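Local coordinates for NTF2 domain-containing protein (Chaetomium thermophilum, PDB 4X2H) that is of unassigned function but folds as an NTF2-like domain that pairs with another protein chain, probably for a role in nuclear transport, at residues F92-I97 with M121-T126; V152-P157 with L174-K179; P84-V89 with F133-R138. All blocks are in the same frame, centred on the assembly; numbering follows the deposited sequence.

How the contacts relate
After the N-terminal helices and two short strands, the chain enters strand 83-96, whose start (84-89) belongs to contact 3 and whose end (92-97) belongs to contact 1. After a passage that includes helix 107-112 it returns as 121-126, closing contact 1. The same strand, 122-135, runs on to 133-138 and closes contact 3, so contact 1 lies within the larger loop of contact 3 and the two hold opposite ends of one strand pair, about 26 Å apart between centres. Contact 2 opens afterwards and crosses neither: 152-157 pairs with 174-179. Leu125 O and Met123 O meet Phe153 N and Leu155 N, which joins contacts 1 and 2 in one sheet.

Contact 1: residues F92-I97 with M121-T126; sequences FDVHVI and MMMALT
Ile97 and Met122 come together through two different first torsions: Ile97 CG1 stands between its backbone N and carbonyl carbon (chi1 54°), while Met122 CG extends anti to its backbone N (chi1 176°), which leaves Ile97 CG1 and Met122 CG 3.6 Å apart. The Ile97 CD1 end continues along the methionine to 3.9 Å from Met122 SD, and the other branch, Ile97 CG2, rests 3.9 Å from Ala124 CB. Val94, Val96, Met123 and Leu125 share one face of the sheet. There Val94 CG2 presses on Met123 CB at 3.6 Å, and Val96 CG2 touches both Met121 SD (3.9 Å) and Met123 CG. Leu125 CD1 reaches back over the neighbouring strand to lie 3.5 Å from Asp93 O.

The backbones form an antiparallel pairing of strands 83-96 and 122-135 at the edge of the NTF2-like sheet, with Asp93/Thr126 and His95/Ala124 as hydrogen-bonded pairs; the bond from Ala124 N to His95 O is 2.7 Å long. A further bond, Ile97 N to Met122 O, carries the pairing to the corner at Ile97. On the other face Asp93 CB meets Thr126 CG2 at 3.8 Å, and Asp93 OD1 and OD2 and both His95 ring nitrogens bond to polar side chains of the other protein's chain. Helix 3-20 covers Val94 and Leu125 through Arg4, Ala8 and Phe11, and strand 145-157 flanks 122-126 on the side away from 92-96.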
loop_
_atom_site.group_PDB
_atom_site.type_symbol
_atom_site.label_atom_id
_atom_site.label_comp_id
_atom_site.label_asym_id
_atom_site.label_seq_id
_atom_site.Cartn_x
_atom_site.Cartn_y
_atom_site.Cartn_z
ATOM N N PHE B 92 -5.633 7.330 2.554
ATOM C CA PHE B 92 -5.439 6.042 1.911
ATOM C C PHE B 92 -5.460 6.205 0.404
ATOM O O PHE B 92 -5.936 7.214 -0.122
ATOM C CB PHE B 92 -6.498 5.028 2.360
ATOM C CG PHE B 92 -7.906 5.416 2.009
ATOM C CD1 PHE B 92 -8.652 6.216 2.861
ATOM C CD2 PHE B 92 -8.490 4.967 0.835
ATOM C CE1 PHE B 92 -9.949 6.566 2.546
ATOM C CE2 PHE B 92 -9.790 5.317 0.513
ATOM C CZ PHE B 92 -10.520 6.115 1.371
ATOM N N ASP B 93 -4.928 5.202 -0.281
ATOM C CA ASP B 93 -4.822 5.214 -1.729
ATOM C C ASP B 93 -4.923 3.782 -2.216
ATOM O O ASP B 93 -4.403 2.869 -1.574
ATOM C CB ASP B 93 -3.503 5.849 -2.174
ATOM C CG ASP B 93 -3.346 5.882 -3.681
ATOM O OD1 ASP B 93 -3.797 6.867 -4.303
ATOM O OD2 ASP B 93 -2.763 4.931 -4.241
ATOM N N VAL B 94 -5.604 3.585 -3.337
ATOM C CA VAL B 94 -5.789 2.243 -3.874
ATOM C C VAL B 94 -5.494 2.194 -5.365
ATOM O O VAL B 94 -5.880 3.092 -6.116
ATOM C CB VAL B 94 -7.225 1.727 -3.614
ATOM C CG1 VAL B 94 -8.266 2.653 -4.244
ATOM C CG2 VAL B 94 -7.384 0.292 -4.120
ATOM N N HIS B 95 -4.788 1.136 -5.762
ATOM C CA HIS B 95 -4.521 0.808 -7.159
ATOM C C HIS B 95 -5.033 -0.592 -7.461
ATOM O O HIS B 95 -4.906 -1.496 -6.636
ATOM C CB HIS B 95 -3.024 0.844 -7.481
ATOM C CG HIS B 95 -2.395 2.195 -7.357
ATOM N ND1 HIS B 95 -1.046 2.399 -7.556
ATOM C CD2 HIS B 95 -2.920 3.408 -7.070
ATOM C CE1 HIS B 95 -0.767 3.678 -7.387
ATOM N NE2 HIS B 95 -1.886 4.312 -7.089
ATOM N N VAL B 96 -5.581 -0.773 -8.654
ATOM C CA VAL B 96 -5.929 -2.101 -9.141
ATOM C C VAL B 96 -4.688 -2.716 -9.772
ATOM O O VAL B 96 -4.110 -2.144 -10.701
ATOM C CB VAL B 96 -7.081 -2.041 -10.154
ATOM C CG1 VAL B 96 -7.360 -3.420 -10.751
ATOM C CG2 VAL B 96 -8.330 -1.473 -9.490
ATOM N N ILE B 97 -4.268 -3.871 -9.257
ATOM C CA ILE B 97 -3.064 -4.536 -9.756
ATOM C C ILE B 97 -3.425 -5.749 -10.608
ATOM O O ILE B 97 -2.569 -6.308 -11.283
ATOM C CB ILE B 97 -2.131 -4.960 -8.608
ATOM C CG1 ILE B 97 -2.873 -5.820 -7.582
ATOM C CG2 ILE B 97 -1.545 -3.722 -7.953
ATOM C CD1 ILE B 97 -1.975 -6.394 -6.500
ATOM N N MET B 121 -11.671 -7.076 -9.184
ATOM C CA MET B 121 -10.480 -6.285 -8.895
ATOM C C MET B 121 -9.618 -6.887 -7.802
ATOM O O MET B 121 -10.109 -7.199 -6.714
ATOM C CB MET B 121 -10.873 -4.873 -8.459
ATOM C CG MET B 121 -11.707 -4.096 -9.453
ATOM S SD MET B 121 -12.097 -2.451 -8.816
ATOM C CE MET B 121 -13.161 -2.841 -7.431
ATOM N N MET B 122 -8.329 -7.031 -8.095
ATOM C CA MET B 122 -7.320 -7.247 -7.073
ATOM C C MET B 122 -6.672 -5.895 -6.809
ATOM O O MET B 122 -6.149 -5.268 -7.731
ATOM C CB MET B 122 -6.282 -8.270 -7.521
ATOM C CG MET B 122 -5.142 -8.473 -6.557
ATOM S SD MET B 122 -3.961 -9.655 -7.238
ATOM C CE MET B 122 -3.974 -10.895 -5.951
ATOM N N MET B 123 -6.720 -5.445 -5.561
ATOM C CA MET B 123 -6.296 -4.090 -5.226
ATOM C C MET B 123 -5.123 -4.049 -4.264
ATOM O O MET B 123 -5.026 -4.860 -3.344
ATOM C CB MET B 123 -7.464 -3.311 -4.621
ATOM C CG MET B 123 -8.537 -2.952 -5.635
ATOM S SD MET B 123 -10.074 -2.401 -4.879
ATOM C CE MET B 123 -10.662 -3.929 -4.145
ATOM N N ALA B 124 -4.240 -3.086 -4.504
ATOM C CA ALA B 124 -3.179 -2.723 -3.566
ATOM C C ALA B 124 -3.602 -1.463 -2.828
ATOM O O ALA B 124 -3.714 -0.397 -3.428
ATOM C CB ALA B 124 -1.867 -2.504 -4.296
ATOM N N LEU B 125 -3.849 -1.601 -1.529
ATOM C CA LEU B 125 -4.332 -0.504 -0.697
ATOM C C LEU B 125 -3.264 -0.088 0.298
ATOM O O LEU B 125 -2.689 -0.937 0.969
ATOM C CB LEU B 125 -5.605 -0.929 0.043
ATOM C CG LEU B 125 -6.138 0.004 1.134
ATOM C CD1 LEU B 125 -6.647 1.301 0.531
ATOM C CD2 LEU B 125 -7.228 -0.693 1.934
ATOM N N THR B 126 -2.995 1.211 0.386
ATOM C CA THR B 126 -2.108 1.737 1.419
ATOM C C THR B 126 -2.884 2.713 2.298
ATOM O O THR B 126 -3.688 3.506 1.803
ATOM C CB THR B 126 -0.861 2.426 0.819
ATOM O OG1 THR B 126 -0.023 2.903 1.876
ATOM C CG2 THR B 126 -1.247 3.587 -0.085
#

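Contact 2: residues V152-P157 with L174-K179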
loop_
_atom_site.group_PDB
_atom_site.type_symbol
_atom_site.label_atom_id
_atom_site.label_comp_id
_atom_site.label_asym_id
_atom_site.label_seq_id
_atom_site.Cartn_x
_atom_site.Cartn_y
_atom_site.Cartn_z
ATOM N N VAL B 152 -0.495 -1.677 4.567
ATOM C CA VAL B 152 -0.748 -2.002 3.172
ATOM C C VAL B 152 -1.485 -3.331 3.092
ATOM O O VAL B 152 -1.225 -4.250 3.867
ATOM C CB VAL B 152 0.549 -2.049 2.317
ATOM C CG1 VAL B 152 1.172 -0.652 2.219
ATOM C CG2 VAL B 152 1.533 -3.079 2.851
ATOM N N PHE B 153 -2.435 -3.398 2.166
ATOM C CA PHE B 153 -3.265 -4.579 1.970
ATOM C C PHE B 153 -3.313 -4.949 0.509
ATOM O O PHE B 153 -3.327 -4.071 -0.356
ATOM C CB PHE B 153 -4.708 -4.352 2.427
ATOM C CG PHE B 153 -4.855 -3.922 3.853
ATOM C CD1 PHE B 153 -4.872 -2.580 4.183
ATOM C CD2 PHE B 153 -5.035 -4.860 4.858
ATOM C CE1 PHE B 153 -5.044 -2.180 5.481
ATOM C CE2 PHE B 153 -5.201 -4.464 6.163
ATOM C CZ PHE B 153 -5.207 -3.124 6.480
ATOM N N ILE B 154 -3.361 -6.246 0.235
ATOM C CA ILE B 154 -3.831 -6.710 -1.057
ATOM C C ILE B 154 -5.236 -7.267 -0.862
ATOM O O ILE B 154 -5.452 -8.195 -0.078
ATOM C CB ILE B 154 -2.901 -7.758 -1.681
ATOM C CG1 ILE B 154 -1.551 -7.113 -1.996
ATOM C CG2 ILE B 154 -3.515 -8.309 -2.965
ATOM C CD1 ILE B 154 -0.479 -8.092 -2.416
ATOM N N LEU B 155 -6.192 -6.673 -1.562
ATOM C CA LEU B 155 -7.583 -7.088 -1.466
ATOM C C LEU B 155 -8.009 -7.867 -2.698
ATOM O O LEU B 155 -7.625 -7.516 -3.811
ATOM C CB LEU B 155 -8.488 -5.879 -1.290
ATOM C CG LEU B 155 -8.230 -5.008 -0.064
ATOM C CD1 LEU B 155 -9.091 -3.770 -0.152
ATOM C CD2 LEU B 155 -8.510 -5.770 1.228
ATOM N N VAL B 156 -8.805 -8.914 -2.489
ATOM C CA VAL B 156 -9.344 -9.721 -3.588
ATOM C C VAL B 156 -10.866 -9.837 -3.452
ATOM O O VAL B 156 -11.419 -9.628 -2.368
ATOM C CB VAL B 156 -8.706 -11.131 -3.632
ATOM C CG1 VAL B 156 -7.221 -11.043 -3.971
ATOM C CG2 VAL B 156 -8.908 -11.865 -2.316
ATOM N N PRO B 157 -11.561 -10.145 -4.561
ATOM C CA PRO B 157 -13.024 -10.239 -4.525
ATOM C C PRO B 157 -13.542 -11.322 -3.583
ATOM O O PRO B 157 -12.972 -12.413 -3.533
ATOM C CB PRO B 157 -13.390 -10.582 -5.973
ATOM C CG PRO B 157 -12.247 -10.135 -6.784
ATOM C CD PRO B 157 -11.034 -10.311 -5.925
ATOM N N LEU B 174 -11.768 -9.074 0.291
ATOM C CA LEU B 174 -11.100 -9.689 1.433
ATOM C C LEU B 174 -9.593 -9.475 1.396
ATOM O O LEU B 174 -9.020 -9.254 0.339
ATOM C CB LEU B 174 -11.403 -11.185 1.470
ATOM C CG LEU B 174 -12.885 -11.537 1.578
ATOM C CD1 LEU B 174 -13.103 -13.009 1.275
ATOM C CD2 LEU B 174 -13.419 -11.182 2.953
ATOM N N ILE B 175 -8.956 -9.557 2.557
ATOM C CA ILE B 175 -7.518 -9.356 2.658
ATOM C C ILE B 175 -6.756 -10.636 2.347
ATOM O O ILE B 175 -6.888 -11.640 3.055
ATOM C CB ILE B 175 -7.104 -8.883 4.056
ATOM C CG1 ILE B 175 -7.886 -7.633 4.461
ATOM C CG2 ILE B 175 -5.605 -8.610 4.103
ATOM C CD1 ILE B 175 -7.861 -7.384 5.941
ATOM N N ALA B 176 -5.947 -10.577 1.300
ATOM C CA ALA B 176 -5.074 -11.686 0.914
ATOM C C ALA B 176 -3.670 -11.495 1.475
ATOM O O ALA B 176 -2.982 -12.465 1.791
ATOM C CB ALA B 176 -5.019 -11.810 -0.590
ATOM N N SER B 177 -3.249 -10.237 1.563
ATOM C CA SER B 177 -1.967 -9.870 2.169
ATOM C C SER B 177 -2.145 -8.614 2.999
ATOM O O SER B 177 -2.978 -7.764 2.681
ATOM C CB SER B 177 -0.883 -9.631 1.111
ATOM O OG SER B 177 -0.535 -10.820 0.432
ATOM N N HIS B 178 -1.342 -8.499 4.051
ATOM C CA HIS B 178 -1.424 -7.382 4.970
ATOM C C HIS B 178 -0.065 -7.166 5.605
ATOM O O HIS B 178 0.504 -8.098 6.165
ATOM C CB HIS B 178 -2.480 -7.650 6.044
ATOM C CG HIS B 178 -2.546 -6.607 7.115
ATOM N ND1 HIS B 178 -3.084 -6.859 8.357
ATOM C CD2 HIS B 178 -2.153 -5.312 7.131
ATOM C CE1 HIS B 178 -3.018 -5.764 9.096
ATOM N NE2 HIS B 178 -2.455 -4.812 8.376
ATOM N N LYS B 179 0.460 -5.950 5.484
ATOM C CA LYS B 179 1.649 -5.547 6.224
ATOM C C LYS B 179 1.339 -4.325 7.063
ATOM O O LYS B 179 0.849 -3.314 6.557
ATOM C CB LYS B 179 2.821 -5.236 5.300
ATOM C CG LYS B 179 3.183 -6.341 4.343
ATOM C CD LYS B 179 4.327 -5.899 3.449
ATOM C CE LYS B 179 4.777 -7.005 2.518
ATOM N NZ LYS B 179 5.171 -8.228 3.267
#
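Phe153 lies beside His178, both side chains pointing the same way from a non-hydrogen-bonded antiparallel pair. Phe153 CB sits 3.8 Å from Ser177 O. With CG anti to the carbonyl carbon (chi1 -57°), the ring leans toward the partner strand. Its CD2 has Ile175 CG2 at 3.9 Å, a methyl lying at the ring edge and in its plane. One atom further out, Phe153 CE2 lies over a face of the imidazole, 3.3 Å from His178 CD2 and offset toward the rim. At the tip, Phe153 CZ is 3.7 Å from His178 NE2. The result is an offset stack, with ring centroids 4.4 Å apart and planes inclined by 19°. The imidazole is fixed in its rotation from both ends: NE2 bonds to Asp151 OD1 and ND1 to Tyr29 OH.

In this NTF2-like sheet the pairing of strand 145-157 with 173-182 carries a classic beta bulge. Ala176 and Ser177 both face Ile154, whose carbonyl O takes a bond of 2.8 Å from Ala176 N and a weak one from Ser177 N. The chain turns a corner at Ala176, and the register shifts by one residue, so that Leu155 is opposite Ile175 and their side chains pack on the same face as Phe153. Phe11 of helix 3-20 touches both Leu155 and Ile175, and meets the Phe153 ring edge-to-face.

On the reverse face Val152 CG2 packs 3.5 Å from Lys179 CB. Lys179 CG and CD also run past that methyl before the chain leads away; Lys179 NZ and Ser177 OG each bond to a polar side chain of the other protein's chain.

Contact 3: residues P84-V89 with F133-R138; sequences PVRYDV and FGASPR
Val85 and Phe133 form a non-hydrogen-bonded antiparallel pair, and next to it Gly134 N donates to Pro84 O at 3.0 Å from well above the carbonyl plane (47° out of it). This is one end of the long strand pair 83-96/122-135 in the NTF2-like sheet; the second strand turns a corner here, where Gly134 takes a positive phi of 75°. Val85 CG2 lies 3.8 Å from Phe133 CD2, the two side chains running alongside each other. Gln66 of helix 56-66 touches both, and both also pack on apolar side chains of the other protein's chain.

Arg86 spans the rest of the contact. Its chain leaves extended and bends at chi3, bringing Arg86 CD to 3.4 Å from Pro137 O. The guanidinium grips Asp88 side-on in a salt bridge: Arg86 NE meets Asp88 OD1 at 2.9 Å and Arg86 NH2 meets Asp88 OD2 at 2.8 Å, each on the syn side of its oxygen. That grip holds the flat group in orientation, with NH1 on the side of 133-138; NH1 also bonds to Ser139 O, just past that segment. Arg86 NH1 donates to a water at 2.7 Å, and that water's oxygen lies 3.1 Å from Ala135 O.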
loop_
_atom_site.group_PDB
_atom_site.type_symbol
_atom_site.label_atom_id
_atom_site.label_comp_id
_atom_site.label_asym_id
_atom_site.label_seq_id
_atom_site.Cartn_x
_atom_site.Cartn_y
_atom_site.Cartn_z
ATOM N N PRO B 84 -7.518 3.133 25.739
ATOM C CA PRO B 84 -6.192 2.518 25.617
ATOM C C PRO B 84 -5.523 2.724 24.258
ATOM O O PRO B 84 -4.378 3.170 24.222
ATOM C CB PRO B 84 -6.481 1.037 25.865
ATOM C CG PRO B 84 -7.629 1.051 26.800
ATOM C CD PRO B 84 -8.489 2.197 26.336
ATOM N N VAL B 85 -6.221 2.408 23.171
ATOM C CA VAL B 85 -5.649 2.514 21.825
ATOM C C VAL B 85 -6.675 3.059 20.846
ATOM O O VAL B 85 -7.816 2.615 20.837
ATOM C CB VAL B 85 -5.150 1.147 21.300
ATOM C CG1 VAL B 85 -4.502 1.302 19.928
ATOM C CG2 VAL B 85 -4.173 0.510 22.277
ATOM N N ARG B 86 -6.264 4.009 20.012
ATOM C CA ARG B 86 -7.148 4.556 18.986
ATOM C C ARG B 86 -6.387 4.785 17.692
ATOM O O ARG B 86 -5.350 5.446 17.687
ATOM C CB ARG B 86 -7.787 5.869 19.450
ATOM C CG ARG B 86 -8.900 6.357 18.523
ATOM C CD ARG B 86 -9.452 7.712 18.941
ATOM N NE ARG B 86 -8.721 8.846 18.364
ATOM C CZ ARG B 86 -8.097 9.795 19.065
ATOM N NH1 ARG B 86 -8.072 9.769 20.392
ATOM N NH2 ARG B 86 -7.479 10.782 18.430
ATOM N N TYR B 87 -6.909 4.222 16.600
ATOM C CA TYR B 87 -6.367 4.461 15.270
ATOM C C TYR B 87 -7.137 5.558 14.553
ATOM O O TYR B 87 -8.362 5.496 14.443
ATOM C CB TYR B 87 -6.401 3.173 14.438
ATOM C CG TYR B 87 -5.404 2.136 14.893
ATOM C CD1 TYR B 87 -5.678 1.303 15.970
ATOM C CD2 TYR B 87 -4.186 1.989 14.247
ATOM C CE1 TYR B 87 -4.760 0.355 16.387
ATOM C CE2 TYR B 87 -3.269 1.048 14.658
ATOM C CZ TYR B 87 -3.560 0.235 15.729
ATOM O OH TYR B 87 -2.648 -0.705 16.145
ATOM N N ASP B 88 -6.408 6.553 14.057
ATOM C CA ASP B 88 -6.976 7.640 13.268
ATOM C C ASP B 88 -6.408 7.578 11.865
ATOM O O ASP B 88 -5.203 7.721 11.689
ATOM C CB ASP B 88 -6.652 9.005 13.886
ATOM C CG ASP B 88 -7.486 9.318 15.114
ATOM O OD1 ASP B 88 -8.249 8.442 15.572
ATOM O OD2 ASP B 88 -7.363 10.451 15.629
ATOM N N VAL B 89 -7.267 7.358 10.872
ATOM C CA VAL B 89 -6.822 7.301 9.487
ATOM C C VAL B 89 -6.701 8.708 8.915
ATOM O O VAL B 89 -7.635 9.506 9.010
ATOM C CB VAL B 89 -7.790 6.472 8.616
ATOM C CG1 VAL B 89 -7.351 6.485 7.162
ATOM C CG2 VAL B 89 -7.871 5.051 9.134
ATOM N N PHE B 133 -2.079 6.151 22.059
ATOM C CA PHE B 133 -2.133 5.344 23.271
ATOM C C PHE B 133 -2.456 6.205 24.481
ATOM O O PHE B 133 -1.748 7.167 24.770
ATOM C CB PHE B 133 -0.806 4.622 23.480
ATOM C CG PHE B 133 -0.489 3.637 22.401
ATOM C CD1 PHE B 133 0.076 4.053 21.209
ATOM C CD2 PHE B 133 -0.775 2.295 22.572
ATOM C CE1 PHE B 133 0.365 3.134 20.202
ATOM C CE2 PHE B 133 -0.488 1.380 21.574
ATOM C CZ PHE B 133 0.078 1.807 20.390
ATOM N N GLY B 134 -3.537 5.864 25.175
ATOM C CA GLY B 134 -3.881 6.520 26.428
ATOM C C GLY B 134 -4.461 7.916 26.282
ATOM O O GLY B 134 -4.432 8.707 27.228
ATOM N N ALA B 135 -4.990 8.224 25.104
ATOM C CA ALA B 135 -5.610 9.518 24.854
ATOM C C ALA B 135 -7.089 9.501 25.221
ATOM O O ALA B 135 -7.730 8.446 25.219
ATOM C CB ALA B 135 -5.443 9.911 23.393
ATOM N N SER B 136 -7.628 10.673 25.535
ATOM C CA SER B 136 -9.068 10.823 25.671
ATOM C C SER B 136 -9.690 10.466 24.319
ATOM O O SER B 136 -9.060 10.681 23.283
ATOM C CB SER B 136 -9.441 12.241 26.097
ATOM O OG SER B 136 -8.794 12.588 27.310
ATOM N N PRO B 137 -10.915 9.914 24.321
ATOM C CA PRO B 137 -11.484 9.309 23.105
ATOM C C PRO B 137 -11.503 10.198 21.855
ATOM O O PRO B 137 -11.511 9.657 20.749
ATOM C CB PRO B 137 -12.919 8.974 23.526
ATOM C CG PRO B 137 -12.860 8.810 24.990
ATOM C CD PRO B 137 -11.821 9.771 25.477
ATOM N N ARG B 138 -11.518 11.518 22.018
ATOM C CA ARG B 138 -11.563 12.428 20.873
ATOM C C ARG B 138 -10.400 13.411 20.852
ATOM O O ARG B 138 -10.429 14.394 20.110
ATOM C CB ARG B 138 -12.880 13.202 20.868
ATOM C CG ARG B 138 -14.106 12.320 20.868
ATOM C CD ARG B 138 -15.351 13.135 20.605
ATOM N NE ARG B 138 -16.531 12.553 21.233
ATOM C CZ ARG B 138 -17.710 13.161 21.306
ATOM N NH1 ARG B 138 -18.730 12.558 21.900
ATOM N NH2 ARG B 138 -17.870 14.373 20.789
HETATM O O HOH W 1 -8.366 7.800 22.247
#